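Local coordinates for protein hydrolase, isochorismatase family (Pseudomonas putida KT2440, PDB 4H17) that probably hydrolyses a small-molecule substrate, as other members of the isochorismatase family with a Rossmann-like fold do, at residues A[26-31]-A[127-132]; A[68-73]-A[86-91]. One frame throughout, in Å; residues are numbered along the deposited sequence.

Contact 1 (A[26-31]-A[127-132]); sequences LIIIDA and IVCGFM. With SO4 (sulfate ion), chain C.
Ile27 and Ile29 interlock with Ile127, Cys129 and Phe131 through four backbone hydrogen bonds, joining two central parallel strands of the Rossmann-like α/β sheet. The bond from Ile27 N to Ile127 O is short and nearly straight (2.8 Å, 168° at the hydrogen), and Cys129 N returns one to Ile27 O. The last, from Phe131 N to Ile29 O (2.9 Å), is more bent. On one face of the sheet Leu26 CD1 meets Ile127 CG2 at 3.8 Å, and Cys129 SG, which chi1 (62°) turns in over the backbone toward Ile28, packs 3.8 Å from Ile28 CG1. Ile29 CD1 instead reaches Val128 CG1 (3.7 Å). Gly130 brings its CA so close to Ile29 O that any side chain there would collide with that oxygen.

Phe131 turns a ring edge to the turn after the first strand: CD2 lies 3.4 Å from Asp30 O, and Ala31 CA also sits at the edge, near the ring plane. Met45 and Ile52 of helix 45-61, Leu42 and Ala159 also touch it. With an alanine in place of Phe131, a gap would probably open beside helix 45-61, and the ring-edge contacts with Asp30 O and Ala31 CA would be lost. Farther out, Asp30 OD2 makes weak hydrogen bonds to His71 and Ser136, at the strand end where this family usually carries its catalytic aspartate. A cis peptide precedes Met132, a selenomethionine at the N-cap of helix 133-146, and its backbone N donates to O2 of the chain C sulfate, probably from the crystallisation liquor, at 2.8 Å.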
ATOM      1  N   LEU A  26       4.328 -16.568 -11.836  1.00 14.81           N
ATOM      2  CA  LEU A  26       5.434 -15.836 -11.183  1.00 14.37           C
ATOM      3  C   LEU A  26       5.525 -14.439 -11.801  1.00 13.90           C
ATOM      4  O   LEU A  26       5.511 -14.293 -13.026  1.00 14.13           O
ATOM      5  CB  LEU A  26       6.772 -16.520 -11.390  1.00 13.41           C
ATOM      6  CG  LEU A  26       8.037 -15.799 -10.887  1.00 14.38           C
ATOM      7  CD1 LEU A  26       8.049 -15.613  -9.375  1.00 16.20           C
ATOM      8  CD2 LEU A  26       9.263 -16.563 -11.329  1.00 14.97           C
ATOM      9  N   ILE A  27       5.533 -13.427 -10.957  1.00 10.55           N
ATOM     10  CA  ILE A  27       5.631 -12.014 -11.364  1.00 10.54           C
ATOM     11  C   ILE A  27       6.873 -11.376 -10.756  1.00 10.35           C
ATOM     12  O   ILE A  27       7.030 -11.353  -9.534  1.00 12.42           O
ATOM     13  CB  ILE A  27       4.390 -11.185 -10.958  1.00 12.11           C
ATOM     14  CG1 ILE A  27       3.077 -11.852 -11.444  1.00 16.15           C
ATOM     15  CG2 ILE A  27       4.523  -9.742 -11.483  1.00 13.09           C
ATOM     16  CD1 ILE A  27       1.796 -11.221 -10.950  1.00 15.44           C
ATOM     17  N   ILE A  28       7.763 -10.872 -11.631  1.00 11.51           N
ATOM     18  CA  ILE A  28       8.993 -10.221 -11.197  1.00 12.78           C
ATOM     19  C   ILE A  28       8.847  -8.734 -11.506  1.00 12.86           C
ATOM     20  O   ILE A  28       8.781  -8.329 -12.669  1.00 12.89           O
ATOM     21  CB  ILE A  28      10.228 -10.763 -11.932  1.00 15.35           C
ATOM     22  CG1 ILE A  28      10.298 -12.279 -11.768  1.00 17.43           C
ATOM     23  CG2 ILE A  28      11.506 -10.100 -11.392  1.00 15.59           C
ATOM     24  CD1 ILE A  28      11.393 -12.940 -12.556  1.00 23.55           C
ATOM     25  N   ILE A  29       8.815  -7.929 -10.459  1.00 11.29           N
ATOM     26  CA  ILE A  29       8.549  -6.483 -10.585  1.00 11.50           C
ATOM     27  C   ILE A  29       9.839  -5.676 -10.570  1.00 10.96           C
ATOM     28  O   ILE A  29      10.602  -5.650  -9.572  1.00 11.00           O
ATOM     29  CB  ILE A  29       7.602  -6.028  -9.472  1.00  9.73           C
ATOM     30  CG1 ILE A  29       6.247  -6.725  -9.614  1.00 10.59           C
ATOM     31  CG2 ILE A  29       7.419  -4.528  -9.488  1.00  9.20           C
ATOM     32  CD1 ILE A  29       5.242  -6.478  -8.501  1.00 11.30           C
ATOM     33  N   ASP A  30      10.133  -5.032 -11.707  1.00 10.14           N
ATOM     34  CA  ASP A  30      11.101  -3.959 -11.780  1.00 12.35           C
ATOM     35  C   ASP A  30      12.539  -4.405 -11.530  1.00 12.12           C
ATOM     36  O   ASP A  30      13.265  -3.722 -10.828  1.00 11.45           O
ATOM     37  CB  ASP A  30      10.730  -2.795 -10.840  1.00 13.95           C
ATOM     38  CG  ASP A  30       9.359  -2.173 -11.159  1.00 12.35           C
ATOM     39  OD1 ASP A  30       8.860  -2.284 -12.315  1.00 13.13           O
ATOM     40  OD2 ASP A  30       8.828  -1.520 -10.225  1.00 14.38           O
ATOM     41  N   ALA A  31      12.936  -5.556 -12.069  1.00 12.22           N
ATOM     42  CA  ALA A  31      14.306  -6.045 -11.827  1.00 14.95           C
ATOM     43  C   ALA A  31      15.265  -5.334 -12.793  1.00 14.24           C
ATOM     44  O   ALA A  31      15.802  -5.905 -13.757  1.00 14.91           O
ATOM     45  CB  ALA A  31      14.346  -7.559 -11.930  1.00 16.36           C
ATOM     46  N   ILE A 127       2.912 -15.596  -7.277  1.00 13.08           N
ATOM     47  CA  ILE A 127       4.146 -15.450  -6.535  1.00 14.54           C
ATOM     48  C   ILE A 127       4.772 -14.148  -7.049  1.00 13.70           C
ATOM     49  O   ILE A 127       4.987 -13.993  -8.270  1.00 14.50           O
ATOM     50  CB  ILE A 127       5.090 -16.655  -6.708  1.00 13.42           C
ATOM     51  CG1 ILE A 127       4.416 -17.916  -6.140  1.00 13.05           C
ATOM     52  CG2 ILE A 127       6.424 -16.385  -6.026  1.00 13.87           C
ATOM     53  CD1 ILE A 127       5.026 -19.213  -6.588  1.00 14.71           C
ATOM     54  N   VAL A 128       5.012 -13.230  -6.116  1.00 11.49           N
ATOM     55  CA  VAL A 128       5.480 -11.895  -6.398  1.00 11.15           C
ATOM     56  C   VAL A 128       6.821 -11.558  -5.777  1.00 12.40           C
ATOM     57  O   VAL A 128       7.062 -11.832  -4.599  1.00 12.75           O
ATOM     58  CB  VAL A 128       4.438 -10.863  -5.922  1.00 13.27           C
ATOM     59  CG1 VAL A 128       4.856  -9.452  -6.260  1.00 12.14           C
ATOM     60  CG2 VAL A 128       3.052 -11.119  -6.478  1.00 13.77           C
ATOM     61  N   CYS A 129       7.703 -10.972  -6.582  1.00 11.89           N
ATOM     62  CA  CYS A 129       8.970 -10.523  -6.067  1.00 12.76           C
ATOM     63  C   CYS A 129       9.334  -9.225  -6.791  1.00 12.23           C
ATOM     64  O   CYS A 129       8.635  -8.846  -7.731  1.00 12.39           O
ATOM     65  CB  CYS A 129      10.031 -11.607  -6.269  1.00 15.48           C
ATOM     66  SG  CYS A 129      10.348 -12.039  -7.995  1.00 14.85           S
ATOM     67  N   GLY A 130      10.415  -8.603  -6.339  1.00 11.54           N
ATOM     68  CA  GLY A 130      10.982  -7.409  -6.986  1.00 14.40           C
ATOM     69  C   GLY A 130      10.979  -6.160  -6.132  1.00 13.08           C
ATOM     70  O   GLY A 130      11.049  -6.218  -4.894  1.00 14.09           O
ATOM     71  N   PHE A 131      10.882  -5.017  -6.791  1.00 11.50           N
ATOM     72  CA  PHE A 131      11.340  -3.755  -6.290  1.00 11.97           C
ATOM     73  C   PHE A 131      10.443  -2.612  -6.676  1.00 11.94           C
ATOM     74  O   PHE A 131       9.838  -2.633  -7.771  1.00 13.74           O
ATOM     75  CB  PHE A 131      12.751  -3.461  -6.860  1.00  9.41           C
ATOM     76  CG  PHE A 131      13.633  -4.650  -6.786  1.00 11.50           C
ATOM     77  CD1 PHE A 131      14.144  -5.070  -5.564  1.00 11.95           C
ATOM     78  CD2 PHE A 131      13.974  -5.322  -7.920  1.00 14.44           C
ATOM     79  CE1 PHE A 131      14.883  -6.232  -5.478  1.00 14.57           C
ATOM     80  CE2 PHE A 131      14.768  -6.474  -7.863  1.00 15.48           C
ATOM     81  CZ  PHE A 131      15.254  -6.917  -6.630  1.00 14.88           C
HETATM   82  N   MSE A 132      10.336  -1.562  -5.829  1.00  9.45           N
HETATM   83  CA  MSE A 132      10.739  -1.542  -4.382  1.00 10.05           C
HETATM   84  C   MSE A 132       9.614  -2.111  -3.555  1.00 11.41           C
HETATM   85  O   MSE A 132       8.431  -2.008  -3.930  1.00  9.50           O
HETATM   86  CB  MSE A 132      10.989  -0.096  -3.944  1.00  9.99           C
HETATM   87  CG  MSE A 132      12.100   0.546  -4.749  1.00 13.75           C
HETATM   88 SE   MSE A 132      12.603   2.342  -4.180  0.75 12.12          SE
HETATM   89  CE  MSE A 132      10.858   3.252  -4.402  1.00 16.02           C
TER
HETATM   90  S   SO4 C 201       9.163   1.690  -7.438  1.00 12.52           S
HETATM   91  O1  SO4 C 201       8.625   1.274  -8.751  1.00 13.34           O
HETATM   92  O2  SO4 C 201       8.809   0.747  -6.407  1.00 12.17           O
HETATM   93  O3  SO4 C 201       8.526   2.984  -7.094  1.00 13.45           O
HETATM   94  O4  SO4 C 201      10.610   1.967  -7.481  1.00 12.97           O

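Contact 2 (A[68-73]-A[86-91]); sequences HVRHLG and GQFIPG. With SO4 (sulfate ion), chain E; SO4 (sulfate ion), chain C.
Arg70 lays its side chain across Phe88, the tight part of the contact. The bend at chi3 (-70°) folds the arginine so that CG, CD and the guanidinium all lie against the ring: CD makes a CH-pi contact 3.8 Å from the Phe88 centroid, while the guanidinium sits nearly flat to the ring, the planes 14° apart, with Arg70 CZ 3.3 Å from Phe88 CE2. His68 CB comes to Phe88 CE1 (4.2 Å), the same corner of the ring that Arg70 CG and CD cover, and the His68 and Phe88 rings meet obliquely; the imidazole is held through NE2 by Glu98.

The polar end of the contact is looser: Arg70 NH1 makes a weak hydrogen bond to Gly86 O (3.3 Å, 132° at the hydrogen), an oxygen that also accepts from Gln32 NE2. On the solvent side, Gln87 brings its CA to the guanidinium edge but its CB points away from 68-73, and OE1 accepts a hydrogen bond from Lys33.

At the end of the strand, His71, clear of 86-91, bridges two sulfates, probably from the crystallisation liquor, through its ring edge: ND1 donates to O4 of the chain E sulfate (2.8 Å) and NE2 to O1 of the chain C sulfate (2.7 Å). Gly73 N and Arg14 of the second subunit also hold the former. This is consistent with the active-site end of a parallel α/β sheet.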
ATOM      1  N   HIS A  68       7.369 -10.479 -16.358  1.00 12.73           N
ATOM      2  CA  HIS A  68       8.331  -9.459 -15.986  1.00 12.43           C
ATOM      3  C   HIS A  68       7.700  -8.073 -16.183  1.00 11.82           C
ATOM      4  O   HIS A  68       7.192  -7.749 -17.274  1.00 13.22           O
ATOM      5  CB  HIS A  68       9.573  -9.532 -16.876  1.00 10.98           C
ATOM      6  CG  HIS A  68      10.198 -10.886 -16.972  1.00 11.11           C
ATOM      7  ND1 HIS A  68      11.322 -11.225 -16.249  1.00 11.85           N
ATOM      8  CD2 HIS A  68       9.891 -11.968 -17.717  1.00 11.81           C
ATOM      9  CE1 HIS A  68      11.661 -12.472 -16.532  1.00 12.78           C
ATOM     10  NE2 HIS A  68      10.820 -12.940 -17.433  1.00 16.01           N
ATOM     11  N   VAL A  69       7.771  -7.263 -15.149  1.00 11.11           N
ATOM     12  CA  VAL A  69       7.296  -5.890 -15.178  1.00 12.92           C
ATOM     13  C   VAL A  69       8.491  -4.930 -15.133  1.00 13.01           C
ATOM     14  O   VAL A  69       9.386  -5.147 -14.325  1.00 12.46           O
ATOM     15  CB  VAL A  69       6.354  -5.651 -13.975  1.00 13.26           C
ATOM     16  CG1 VAL A  69       5.916  -4.217 -13.924  1.00 13.32           C
ATOM     17  CG2 VAL A  69       5.147  -6.595 -14.002  1.00 17.46           C
ATOM     18  N   ARG A  70       8.477  -3.859 -15.930  1.00 13.23           N
ATOM     19  CA  ARG A  70       9.444  -2.792 -15.831  1.00 11.66           C
ATOM     20  C   ARG A  70       8.768  -1.442 -15.914  1.00 10.61           C
ATOM     21  O   ARG A  70       7.672  -1.308 -16.478  1.00 11.51           O
ATOM     22  CB  ARG A  70      10.448  -2.835 -17.002  1.00 13.59           C
ATOM     23  CG  ARG A  70      11.478  -3.933 -16.919  1.00 14.95           C
ATOM     24  CD  ARG A  70      12.581  -3.707 -17.941  1.00 15.43           C
ATOM     25  NE  ARG A  70      12.126  -3.909 -19.333  1.00 14.17           N
ATOM     26  CZ  ARG A  70      12.960  -3.975 -20.391  1.00 11.77           C
ATOM     27  NH1 ARG A  70      14.254  -3.773 -20.265  1.00 14.10           N
ATOM     28  NH2 ARG A  70      12.465  -4.217 -21.603  1.00 12.63           N
ATOM     29  N   HIS A  71       9.466  -0.436 -15.407  1.00 10.15           N
ATOM     30  CA  HIS A  71       9.081   0.949 -15.596  1.00  9.78           C
ATOM     31  C   HIS A  71       9.140   1.341 -17.058  1.00 12.39           C
ATOM     32  O   HIS A  71      10.082   0.958 -17.787  1.00 11.31           O
ATOM     33  CB  HIS A  71       9.999   1.877 -14.850  1.00 11.14           C
ATOM     34  CG  HIS A  71       9.798   1.904 -13.378  1.00 13.34           C
ATOM     35  ND1 HIS A  71       9.645   3.069 -12.665  1.00 14.66           N
ATOM     36  CD2 HIS A  71       9.762   0.903 -12.482  1.00 15.15           C
ATOM     37  CE1 HIS A  71       9.472   2.781 -11.392  1.00 15.40           C
ATOM     38  NE2 HIS A  71       9.590   1.474 -11.248  1.00 12.97           N
ATOM     39  N   LEU A  72       8.164   2.134 -17.480  1.00 11.76           N
ATOM     40  CA  LEU A  72       8.298   2.829 -18.750  1.00 14.79           C
ATOM     41  C   LEU A  72       9.505   3.767 -18.698  1.00 12.76           C
ATOM     42  O   LEU A  72      10.278   3.825 -19.662  1.00 13.95           O
ATOM     43  CB  LEU A  72       7.039   3.601 -19.072  1.00 15.62           C
ATOM     44  CG  LEU A  72       5.919   2.731 -19.622  1.00 22.82           C
ATOM     45  CD1 LEU A  72       4.605   3.488 -19.490  1.00 24.36           C
ATOM     46  CD2 LEU A  72       6.193   2.355 -21.077  1.00 23.37           C
ATOM     47  N   GLY A  73       9.720   4.434 -17.568  1.00 12.98           N
ATOM     48  CA  GLY A  73      10.840   5.384 -17.461  1.00 14.37           C
ATOM     49  C   GLY A  73      10.758   6.632 -18.313  1.00 15.04           C
ATOM     50  O   GLY A  73       9.786   6.883 -19.070  1.00 15.95           O
ATOM     51  N   GLY A  86      17.336   1.540 -17.439  1.00 13.46           N
ATOM     52  CA  GLY A  86      16.157   0.812 -17.847  1.00 13.90           C
ATOM     53  C   GLY A  86      16.375  -0.668 -18.152  1.00 15.63           C
ATOM     54  O   GLY A  86      15.407  -1.403 -18.331  1.00 16.52           O
ATOM     55  N   GLN A  87      17.635  -1.105 -18.242  1.00 15.06           N
ATOM     56  CA  GLN A  87      17.935  -2.488 -18.624  1.00 13.68           C
ATOM     57  C   GLN A  87      17.584  -3.448 -17.493  1.00 13.47           C
ATOM     58  O   GLN A  87      17.641  -3.070 -16.313  1.00 13.95           O
ATOM     59  CB  GLN A  87      19.426  -2.651 -19.012  1.00 16.12           C
ATOM     60  CG  GLN A  87      19.779  -1.887 -20.293  1.00 17.42           C
ATOM     61  CD  GLN A  87      21.271  -1.712 -20.460  1.00 19.49           C
ATOM     62  OE1 GLN A  87      22.054  -2.251 -19.701  1.00 21.03           O
ATOM     63  NE2 GLN A  87      21.667  -0.926 -21.442  1.00 21.69           N
ATOM     64  N   PHE A  88      17.301  -4.702 -17.842  1.00 12.88           N
ATOM     65  CA  PHE A  88      17.245  -5.739 -16.841  1.00 13.10           C
ATOM     66  C   PHE A  88      18.547  -5.922 -16.092  1.00 12.92           C
ATOM     67  O   PHE A  88      19.665  -5.875 -16.683  1.00 12.51           O
ATOM     68  CB  PHE A  88      16.817  -7.078 -17.459  1.00 12.68           C
ATOM     69  CG  PHE A  88      15.402  -7.105 -17.899  1.00 13.02           C
ATOM     70  CD1 PHE A  88      14.400  -7.228 -16.938  1.00 16.33           C
ATOM     71  CD2 PHE A  88      15.066  -7.020 -19.244  1.00 12.80           C
ATOM     72  CE1 PHE A  88      13.078  -7.249 -17.322  1.00 19.08           C
ATOM     73  CE2 PHE A  88      13.736  -7.057 -19.637  1.00 14.11           C
ATOM     74  CZ  PHE A  88      12.765  -7.171 -18.664  1.00 15.73           C
ATOM     75  N   ILE A  89      18.432  -6.202 -14.800  1.00 16.45           N
ATOM     76  CA  ILE A  89      19.569  -6.626 -13.997  1.00 15.27           C
ATOM     77  C   ILE A  89      20.192  -7.921 -14.558  1.00 14.78           C
ATOM     78  O   ILE A  89      19.515  -8.856 -14.894  1.00 14.68           O
ATOM     79  CB  ILE A  89      19.120  -6.894 -12.544  1.00 15.46           C
ATOM     80  CG1 ILE A  89      18.722  -5.580 -11.894  1.00 13.97           C
ATOM     81  CG2 ILE A  89      20.184  -7.642 -11.718  1.00 16.70           C
ATOM     82  CD1 ILE A  89      18.008  -5.752 -10.570  1.00 14.06           C
ATOM     83  N   PRO A  90      21.515  -7.950 -14.706  1.00 13.02           N
ATOM     84  CA  PRO A  90      22.122  -9.148 -15.286  1.00 15.86           C
ATOM     85  C   PRO A  90      21.697 -10.450 -14.610  1.00 15.58           C
ATOM     86  O   PRO A  90      21.686 -10.547 -13.348  1.00 17.58           O
ATOM     87  CB  PRO A  90      23.620  -8.884 -15.126  1.00 15.92           C
ATOM     88  CG  PRO A  90      23.707  -7.385 -15.106  1.00 15.03           C
ATOM     89  CD  PRO A  90      22.511  -6.940 -14.336  1.00 14.69           C
ATOM     90  N   GLY A  91      21.281 -11.393 -15.451  1.00 14.50           N
ATOM     91  CA  GLY A  91      20.799 -12.682 -15.030  1.00 14.96           C
ATOM     92  C   GLY A  91      19.290 -12.764 -14.878  1.00 16.51           C
ATOM     93  O   GLY A  91      18.745 -13.870 -14.761  1.00 16.83           O
TER
HETATM   94  S   SO4 E 203       8.552   5.803 -14.474  1.00 16.44           S
HETATM   95  O1  SO4 E 203       7.872   5.936 -13.134  1.00 23.00           O
HETATM   96  O2  SO4 E 203       8.681   7.200 -15.001  1.00 23.50           O
HETATM   97  O3  SO4 E 203       7.932   4.850 -15.331  1.00 15.18           O
HETATM   98  O4  SO4 E 203       9.943   5.415 -14.125  1.00 15.21           O
HETATM   99  S   SO4 C 201       9.163   1.690  -7.438  1.00 12.52           S
HETATM  100  O1  SO4 C 201       8.625   1.274  -8.751  1.00 13.34           O
HETATM  101  O2  SO4 C 201       8.809   0.747  -6.407  1.00 12.17           O
HETATM  102  O3  SO4 C 201       8.526   2.984  -7.094  1.00 13.45           O
HETATM  103  O4  SO4 C 201      10.610   1.967  -7.481  1.00 12.97           O

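From the N terminus the chain runs up strand 24-29, turns through 30-31, and returns by helix 45-61 to strand 66-71, which lies beside the first. Contact 2 closes a short loop without helix or strand, bringing 86-91 back onto 68-73. Only after strand 99-103 and helix 114-121 does 127-132 arrive on the other side of 24-29 and close contact 1, so contact 2 is nested within its loop. The two are tied: Asp30 N lies 2.7 Å from Val69 O and Ala31 O 2.8 Å from Ile89 N, both probable hydrogen bonds. They join three neighbouring strands and an irregular loop; the chain C sulfate is reached by 127-132 through Met132 and by 68-73 through His71.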